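Peptidoglycan-recognition protein SA (Drosophila melanogaster, PDB 1SXR) recognises peptidoglycan of Gram-positive bacteria and activates the Toll pathway, acting as a pattern recognition receptor of insect innate immunity. Local coordinates at residues Y76-G81 / I105-A110; Y37-H42 / A97-Y102. All blocks are in the same frame, centred on the assembly; numbering follows the deposited sequence.

How the interactions relate
Interactions 1 and 2 illustrate how an amidase-type fold brings a sheet and a loop together at a probable binding surface. Their centres lie about 7 Å apart, and strands 106-111 and 35-42 join them as parallel neighbours: Thr107 N is 2.9 Å from Tyr37 O, and Ile109 N is 2.9 Å from Val39 O, both probable hydrogen bonds. A second join is His98 of interaction 2, whose NE2 packs 3.4 Å from Asn77 OD1 of interaction 1. Tyr76 belongs to a region inferred to bind peptidoglycan; Thr156, likewise inferred to touch it, has its side chain about 5 Å from that of His41 and about 8 Å from that of Tyr76.

Interaction 1 of 2, residues Y76-G81 / I105-A110; sequences YNFLIG and IGTGIA
Ala110 sets its methyl over the ring of Tyr76, a CH-pi contact in which CB sits 3.5 Å from the ring centroid and 8° off the normal. Tyr76 reaches this place because its CG stands anti to the carbonyl carbon (chi1 -47°), laying the ring across the neighbouring strand. The Asn77 side chain acts as a substitute peptide group: OD1 takes the N-H of Gly108 at 2.9 Å, nearly straight, the donor tilted 26° out of the carbonyl plane, while ND2 is held by the carbonyls of Gly91 and Leu94, fixing the amide's rotation. Its CB meets Thr107 CG2 at 3.7 Å, the two side chains crossing at about a right angle. Thr107 CG2 also approaches the edge of the Phe78 ring, and Ile80 CD1 touches Ile109 CG2 at 3.6 Å. The backbones are joined by a parallel ladder, with Phe78 N bonded to Gly108 O (3.2 Å), Ala110 N to Phe78 O (2.9 Å) and Ile80 N to Ala110 O (2.9 Å). This parallel pair is the middle of the amidase fold's mixed sheet, flanked by strands 86-88 and 35-42, with helix 122-137 on its Phe78 and Ile109 face and helix 50-67 on its Leu79 face.

Interaction 2 of 2, residues Y37-H42 / A97-Y102; sequences YVVIHH and AHTYGY. With SO4 (sulfate ion), chain C.
Thr99 OG1 is gripped by two imidazoles, His41 NE2 at 2.8 Å and His98 ND1 at 2.7 Å, each ring meeting the hydroxyl at its edge, in plane. The His41 bond is nearly straight (170°), and Ser158 OG holds ND1, fixing the ring from both ends. With OG1 anti to its carbonyl carbon (chi1 -50°), Thr99 presents the hydroxyl to both rings, while Val39 CG1 packs against it at 3.5 Å. Val39 CG2 turns instead to Tyr102 CB, 3.8 Å away. Tyr102 points its edge at the face of Tyr37 in a T-shaped stack, centroids 5.0 Å apart and planes at 82°, CE1 over the ring centre. One water joins the two hydroxyls, and Tyr102 OH bonds to His178 O, apparently in the C-terminal histidine tag. A serine in place of Tyr37 would probably leave the Tyr102 edge without its aromatic face and the bridging water short of a partner. A sulfate, probably from the crystallisation liquor, takes N-H bonds from Gly101 (weak), Asn103 and Ala104. The type II turn Thr99-Tyr102, closed by Tyr102 N to Thr99 O, packs with the preceding His98 over the Tyr37, Val39 and His41 face of strand 35-42, between strands 106-111 and 145-149.

Interaction 1 of 2, residues Y76-G81 / I105-A110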
ATOM      1  N   TYR A  76       1.659  -5.610   0.680  1.00  9.61           N
ATOM      2  CA  TYR A  76       0.817  -4.392   0.638  1.00  9.51           C
ATOM      3  C   TYR A  76      -0.593  -4.714   0.203  1.00  9.16           C
ATOM      4  O   TYR A  76      -0.800  -5.641  -0.587  1.00  9.94           O
ATOM      5  CB  TYR A  76       1.418  -3.381  -0.360  1.00  9.98           C
ATOM      6  CG  TYR A  76       2.902  -3.204  -0.188  1.00  9.30           C
ATOM      7  CD1 TYR A  76       3.416  -2.501   0.894  1.00 10.40           C
ATOM      8  CD2 TYR A  76       3.773  -3.741  -1.101  1.00  9.62           C
ATOM      9  CE1 TYR A  76       4.803  -2.361   1.053  1.00  9.87           C
ATOM     10  CE2 TYR A  76       5.142  -3.591  -0.972  1.00 12.44           C
ATOM     11  CZ  TYR A  76       5.642  -2.910   0.105  1.00 11.05           C
ATOM     12  OH  TYR A  76       7.012  -2.749   0.255  1.00 14.63           O
ATOM     13  N   ASN A  77      -1.578  -3.936   0.654  1.00  8.91           N
ATOM     14  CA  ASN A  77      -2.938  -4.138   0.118  1.00  8.67           C
ATOM     15  C   ASN A  77      -3.058  -3.699  -1.334  1.00  8.50           C
ATOM     16  O   ASN A  77      -3.726  -4.359  -2.116  1.00  9.19           O
ATOM     17  CB  ASN A  77      -3.971  -3.450   1.004  1.00  8.69           C
ATOM     18  CG  ASN A  77      -4.073  -4.105   2.380  1.00  9.14           C
ATOM     19  OD1 ASN A  77      -3.372  -3.720   3.291  1.00  8.83           O
ATOM     20  ND2 ASN A  77      -4.910  -5.139   2.504  1.00 10.81           N
ATOM     21  N   PHE A  78      -2.406  -2.582  -1.676  1.00  7.92           N
ATOM     22  CA  PHE A  78      -2.376  -2.036  -3.061  1.00  8.44           C
ATOM     23  C   PHE A  78      -1.020  -1.474  -3.380  1.00  8.08           C
ATOM     24  O   PHE A  78      -0.272  -1.050  -2.484  1.00  8.80           O
ATOM     25  CB  PHE A  78      -3.398  -0.903  -3.201  1.00  8.95           C
ATOM     26  CG  PHE A  78      -4.809  -1.375  -2.987  1.00  8.22           C
ATOM     27  CD1 PHE A  78      -5.455  -2.085  -3.996  1.00 11.08           C
ATOM     28  CD2 PHE A  78      -5.454  -1.152  -1.784  1.00 10.19           C
ATOM     29  CE1 PHE A  78      -6.762  -2.575  -3.800  1.00 12.33           C
ATOM     30  CE2 PHE A  78      -6.748  -1.642  -1.577  1.00 10.59           C
ATOM     31  CZ  PHE A  78      -7.397  -2.348  -2.578  1.00 11.40           C
ATOM     32  N   LEU A  79      -0.724  -1.418  -4.681  1.00  8.55           N
ATOM     33  CA  LEU A  79       0.522  -0.811  -5.167  1.00  8.27           C
ATOM     34  C   LEU A  79       0.182   0.133  -6.313  1.00  9.97           C
ATOM     35  O   LEU A  79      -0.769  -0.114  -7.037  1.00 10.87           O
ATOM     36  CB  LEU A  79       1.529  -1.868  -5.660  1.00  8.59           C
ATOM     37  CG  LEU A  79       1.968  -2.955  -4.668  1.00  9.53           C
ATOM     38  CD1 LEU A  79       1.063  -4.210  -4.773  1.00 10.44           C
ATOM     39  CD2 LEU A  79       3.423  -3.303  -4.836  1.00 11.64           C
ATOM     40  N   ILE A  80       0.919   1.224  -6.453  1.00  9.88           N
ATOM     41  CA  ILE A  80       0.559   2.218  -7.461  1.00 11.52           C
ATOM     42  C   ILE A  80       1.792   2.483  -8.323  1.00 12.05           C
ATOM     43  O   ILE A  80       2.857   2.828  -7.794  1.00 12.07           O
ATOM     44  CB  ILE A  80       0.096   3.497  -6.777  1.00 11.87           C
ATOM     45  CG1 ILE A  80      -1.157   3.231  -5.934  1.00 14.56           C
ATOM     46  CG2 ILE A  80      -0.240   4.559  -7.817  1.00 12.05           C
ATOM     47  CD1 ILE A  80      -1.557   4.373  -5.056  1.00 17.17           C
ATOM     48  N   GLY A  81       1.650   2.296  -9.636  1.00 13.36           N
ATOM     49  CA  GLY A  81       2.756   2.505 -10.566  1.00 13.78           C
ATOM     50  C   GLY A  81       2.823   3.921 -11.129  1.00 14.41           C
ATOM     51  O   GLY A  81       1.976   4.753 -10.812  1.00 15.29           O
ATOM     52  N   ILE A 105      -5.381  -3.757  11.262  1.00 11.39           N
ATOM     53  CA  ILE A 105      -6.219  -2.533  11.365  1.00 11.62           C
ATOM     54  C   ILE A 105      -5.948  -1.448  10.305  1.00 11.20           C
ATOM     55  O   ILE A 105      -6.570  -0.382  10.325  1.00 11.83           O
ATOM     56  CB  ILE A 105      -6.129  -1.904  12.778  1.00 12.91           C
ATOM     57  CG1 ILE A 105      -4.714  -1.388  13.019  1.00 13.13           C
ATOM     58  CG2 ILE A 105      -6.625  -2.901  13.841  1.00 12.43           C
ATOM     59  CD1 ILE A 105      -4.505  -0.599  14.341  1.00 13.52           C
ATOM     60  N   GLY A 106      -5.045  -1.713   9.367  1.00 11.39           N
ATOM     61  CA  GLY A 106      -4.725  -0.707   8.358  1.00 10.94           C
ATOM     62  C   GLY A 106      -4.758  -1.253   6.939  1.00 11.81           C
ATOM     63  O   GLY A 106      -4.678  -2.469   6.725  1.00 13.22           O
ATOM     64  N   THR A 107      -4.872  -0.345   5.975  1.00 11.08           N
ATOM     65  CA  THR A 107      -4.695  -0.650   4.574  1.00  9.82           C
ATOM     66  C   THR A 107      -3.354  -0.096   4.154  1.00 10.21           C
ATOM     67  O   THR A 107      -3.152   1.102   4.280  1.00 10.80           O
ATOM     68  CB  THR A 107      -5.783   0.035   3.734  1.00 10.70           C
ATOM     69  OG1 THR A 107      -7.063  -0.442   4.162  1.00 12.80           O
ATOM     70  CG2 THR A 107      -5.659  -0.389   2.302  1.00 12.04           C
ATOM     71  N   GLY A 108      -2.441  -0.960   3.693  1.00  9.80           N
ATOM     72  CA  GLY A 108      -1.096  -0.542   3.293  1.00  9.46           C
ATOM     73  C   GLY A 108      -1.050  -0.284   1.797  1.00  9.29           C
ATOM     74  O   GLY A 108      -1.427  -1.158   0.983  1.00 10.27           O
ATOM     75  N   ILE A 109      -0.601   0.915   1.417  1.00  9.65           N
ATOM     76  CA  ILE A 109      -0.531   1.289   0.000  1.00 10.47           C
ATOM     77  C   ILE A 109       0.904   1.643  -0.314  1.00 10.76           C
ATOM     78  O   ILE A 109       1.471   2.533   0.333  1.00 11.54           O
ATOM     79  CB  ILE A 109      -1.430   2.498  -0.266  1.00 11.02           C
ATOM     80  CG1 ILE A 109      -2.889   2.167   0.068  1.00 12.10           C
ATOM     81  CG2 ILE A 109      -1.271   3.033  -1.707  1.00 13.42           C
ATOM     82  CD1 ILE A 109      -3.805   3.394  -0.008  1.00 16.59           C
ATOM     83  N   ALA A 110       1.490   0.949  -1.293  1.00 10.27           N
ATOM     84  CA  ALA A 110       2.869   1.226  -1.669  1.00  9.95           C
ATOM     85  C   ALA A 110       2.917   1.894  -3.019  1.00 10.64           C
ATOM     86  O   ALA A 110       2.355   1.381  -3.990  1.00 11.33           O
ATOM     87  CB  ALA A 110       3.700  -0.058  -1.690  1.00 10.55           C
TER

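Interaction 2 of 2, residues Y37-H42 / A97-Y102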
ATOM      1  N   TYR A  37      -7.168   3.114   9.472  1.00 13.88           N
ATOM      2  CA  TYR A  37      -5.792   3.520   9.223  1.00 13.21           C
ATOM      3  C   TYR A  37      -5.342   3.177   7.802  1.00 13.21           C
ATOM      4  O   TYR A  37      -5.614   2.090   7.320  1.00 12.33           O
ATOM      5  CB  TYR A  37      -4.874   2.790  10.201  1.00 13.75           C
ATOM      6  CG  TYR A  37      -4.989   3.304  11.616  1.00 14.66           C
ATOM      7  CD1 TYR A  37      -4.357   4.489  11.991  1.00 15.34           C
ATOM      8  CD2 TYR A  37      -5.719   2.620  12.567  1.00 15.41           C
ATOM      9  CE1 TYR A  37      -4.448   4.974  13.277  1.00 17.76           C
ATOM     10  CE2 TYR A  37      -5.806   3.087  13.866  1.00 18.51           C
ATOM     11  CZ  TYR A  37      -5.173   4.267  14.207  1.00 17.63           C
ATOM     12  OH  TYR A  37      -5.240   4.749  15.501  1.00 21.19           O
ATOM     13  N   VAL A  38      -4.643   4.112   7.164  1.00 11.98           N
ATOM     14  CA  VAL A  38      -3.986   3.873   5.871  1.00 12.04           C
ATOM     15  C   VAL A  38      -2.500   4.138   6.077  1.00 12.35           C
ATOM     16  O   VAL A  38      -2.115   5.186   6.596  1.00 12.91           O
ATOM     17  CB  VAL A  38      -4.531   4.828   4.809  1.00 11.81           C
ATOM     18  CG1 VAL A  38      -3.759   4.686   3.512  1.00 12.85           C
ATOM     19  CG2 VAL A  38      -6.013   4.572   4.600  1.00 13.85           C
ATOM     20  N   VAL A  39      -1.658   3.174   5.697  1.00 11.22           N
ATOM     21  CA  VAL A  39      -0.214   3.312   5.860  1.00 10.62           C
ATOM     22  C   VAL A  39       0.436   3.441   4.481  1.00 11.07           C
ATOM     23  O   VAL A  39       0.249   2.566   3.622  1.00 10.80           O
ATOM     24  CB  VAL A  39       0.420   2.098   6.552  1.00 10.66           C
ATOM     25  CG1 VAL A  39       1.891   2.444   6.900  1.00 12.14           C
ATOM     26  CG2 VAL A  39      -0.409   1.720   7.803  1.00 12.52           C
ATOM     27  N   ILE A  40       1.208   4.508   4.269  1.00 10.53           N
ATOM     28  CA  ILE A  40       1.869   4.724   2.981  1.00  9.80           C
ATOM     29  C   ILE A  40       3.316   4.225   3.031  1.00 10.63           C
ATOM     30  O   ILE A  40       4.062   4.485   3.987  1.00 11.02           O
ATOM     31  CB  ILE A  40       1.867   6.236   2.590  1.00  9.59           C
ATOM     32  CG1 ILE A  40       0.446   6.812   2.540  1.00 11.65           C
ATOM     33  CG2 ILE A  40       2.562   6.429   1.232  1.00 11.31           C
ATOM     34  CD1 ILE A  40      -0.494   6.016   1.670  1.00 11.55           C
ATOM     35  N   HIS A  41       3.674   3.500   1.973  1.00 10.10           N
ATOM     36  CA  HIS A  41       4.995   2.882   1.814  1.00  9.24           C
ATOM     37  C   HIS A  41       5.523   3.176   0.421  1.00  9.18           C
ATOM     38  O   HIS A  41       4.796   3.610  -0.463  1.00  9.26           O
ATOM     39  CB  HIS A  41       4.875   1.361   1.968  1.00  9.09           C
ATOM     40  CG  HIS A  41       4.860   0.908   3.388  1.00 10.41           C
ATOM     41  ND1 HIS A  41       5.994   0.905   4.170  1.00 11.83           N
ATOM     42  CD2 HIS A  41       3.853   0.438   4.174  1.00 12.06           C
ATOM     43  CE1 HIS A  41       5.694   0.452   5.377  1.00 11.07           C
ATOM     44  NE2 HIS A  41       4.399   0.162   5.406  1.00 10.76           N
ATOM     45  N   HIS A  42       6.817   2.932   0.235  1.00  9.24           N
ATOM     46  CA  HIS A  42       7.364   2.752  -1.112  1.00  8.97           C
ATOM     47  C   HIS A  42       7.992   1.386  -1.210  1.00  9.04           C
ATOM     48  O   HIS A  42       8.295   0.786  -0.174  1.00 10.49           O
ATOM     49  CB  HIS A  42       8.306   3.899  -1.532  1.00  9.49           C
ATOM     50  CG  HIS A  42       9.671   3.951  -0.872  1.00  9.00           C
ATOM     51  ND1 HIS A  42      10.059   3.219   0.232  1.00 13.33           N
ATOM     52  CD2 HIS A  42      10.716   4.766  -1.165  1.00  7.94           C
ATOM     53  CE1 HIS A  42      11.292   3.571   0.578  1.00  9.11           C
ATOM     54  NE2 HIS A  42      11.708   4.499  -0.262  1.00 13.72           N
ATOM     55  N   ALA A  97       0.957  -7.669   5.251  1.00  9.31           N
ATOM     56  CA  ALA A  97       2.170  -7.884   6.061  1.00  9.97           C
ATOM     57  C   ALA A  97       3.144  -6.701   5.885  1.00 10.64           C
ATOM     58  O   ALA A  97       4.370  -6.871   5.998  1.00 11.84           O
ATOM     59  CB  ALA A  97       2.836  -9.180   5.646  1.00 10.82           C
ATOM     60  N   HIS A  98       2.597  -5.513   5.632  1.00  9.87           N
ATOM     61  CA  HIS A  98       3.413  -4.326   5.334  1.00  9.69           C
ATOM     62  C   HIS A  98       3.884  -3.539   6.552  1.00  9.66           C
ATOM     63  O   HIS A  98       4.921  -2.873   6.459  1.00 10.30           O
ATOM     64  CB  HIS A  98       2.623  -3.379   4.429  1.00 10.04           C
ATOM     65  CG  HIS A  98       1.244  -3.140   4.942  1.00  8.77           C
ATOM     66  ND1 HIS A  98       0.957  -2.186   5.901  1.00  9.98           N
ATOM     67  CD2 HIS A  98       0.093  -3.827   4.727  1.00 10.64           C
ATOM     68  CE1 HIS A  98      -0.324  -2.280   6.230  1.00 10.62           C
ATOM     69  NE2 HIS A  98      -0.872  -3.253   5.517  1.00 11.88           N
ATOM     70  N   THR A  99       3.147  -3.572   7.665  1.00 10.04           N
ATOM     71  CA  THR A  99       3.455  -2.706   8.796  1.00 10.33           C
ATOM     72  C   THR A  99       3.053  -3.369  10.091  1.00 11.06           C
ATOM     73  O   THR A  99       1.862  -3.376  10.406  1.00 10.25           O
ATOM     74  CB  THR A  99       2.630  -1.424   8.705  1.00 10.71           C
ATOM     75  OG1 THR A  99       2.770  -0.859   7.397  1.00 10.61           O
ATOM     76  CG2 THR A  99       3.181  -0.343   9.656  1.00 11.39           C
ATOM     77  N   TYR A 100       4.023  -3.878  10.855  1.00 11.30           N
ATOM     78  CA  TYR A 100       3.694  -4.473  12.138  1.00 12.67           C
ATOM     79  C   TYR A 100       2.831  -3.542  12.992  1.00 12.41           C
ATOM     80  O   TYR A 100       3.137  -2.343  13.159  1.00 13.14           O
ATOM     81  CB  TYR A 100       4.973  -4.837  12.921  1.00 13.66           C
ATOM     82  CG  TYR A 100       4.658  -5.067  14.394  1.00 16.73           C
ATOM     83  CD1 TYR A 100       4.063  -6.229  14.792  1.00 15.96           C
ATOM     84  CD2 TYR A 100       4.923  -4.092  15.365  1.00 17.60           C
ATOM     85  CE1 TYR A 100       3.722  -6.455  16.108  1.00 18.10           C
ATOM     86  CE2 TYR A 100       4.588  -4.305  16.716  1.00 19.50           C
ATOM     87  CZ  TYR A 100       3.985  -5.503  17.072  1.00 18.44           C
ATOM     88  OH  TYR A 100       3.638  -5.758  18.402  1.00 19.34           O
ATOM     89  N   GLY A 101       1.727  -4.090  13.509  1.00 13.01           N
ATOM     90  CA  GLY A 101       0.830  -3.309  14.365  1.00 13.06           C
ATOM     91  C   GLY A 101      -0.289  -2.637  13.594  1.00 12.95           C
ATOM     92  O   GLY A 101      -1.289  -2.164  14.185  1.00 13.91           O
ATOM     93  N   TYR A 102      -0.114  -2.581  12.274  1.00 12.06           N
ATOM     94  CA  TYR A 102      -1.084  -1.927  11.392  1.00 11.68           C
ATOM     95  C   TYR A 102      -1.536  -2.803  10.240  1.00 11.73           C
ATOM     96  O   TYR A 102      -2.090  -2.306   9.258  1.00 12.19           O
ATOM     97  CB  TYR A 102      -0.559  -0.559  10.890  1.00 12.06           C
ATOM     98  CG  TYR A 102      -0.618   0.503  11.988  1.00 13.26           C
ATOM     99  CD1 TYR A 102      -1.721   1.317  12.124  1.00 14.58           C
ATOM    100  CD2 TYR A 102       0.409   0.628  12.898  1.00 11.48           C
ATOM    101  CE1 TYR A 102      -1.786   2.249  13.155  1.00 14.78           C
ATOM    102  CE2 TYR A 102       0.372   1.566  13.927  1.00 14.50           C
ATOM    103  CZ  TYR A 102      -0.748   2.372  14.026  1.00 15.74           C
ATOM    104  OH  TYR A 102      -0.842   3.313  15.016  1.00 16.76           O
TER
HETATM  105  S   SO4 C 401      -0.708  -6.893  13.111  1.00 15.44           S
HETATM  106  O1  SO4 C 401      -1.186  -5.564  12.771  1.00 23.15           O
HETATM  107  O2  SO4 C 401       0.608  -7.085  12.556  1.00 22.18           O
HETATM  108  O3  SO4 C 401      -1.544  -7.889  12.497  1.00 21.84           O
HETATM  109  O4  SO4 C 401      -0.611  -7.006  14.546  1.00 16.58           O
HETATM  110  O   HOH W   1      -2.340   5.285  16.228  1.00 31.58           O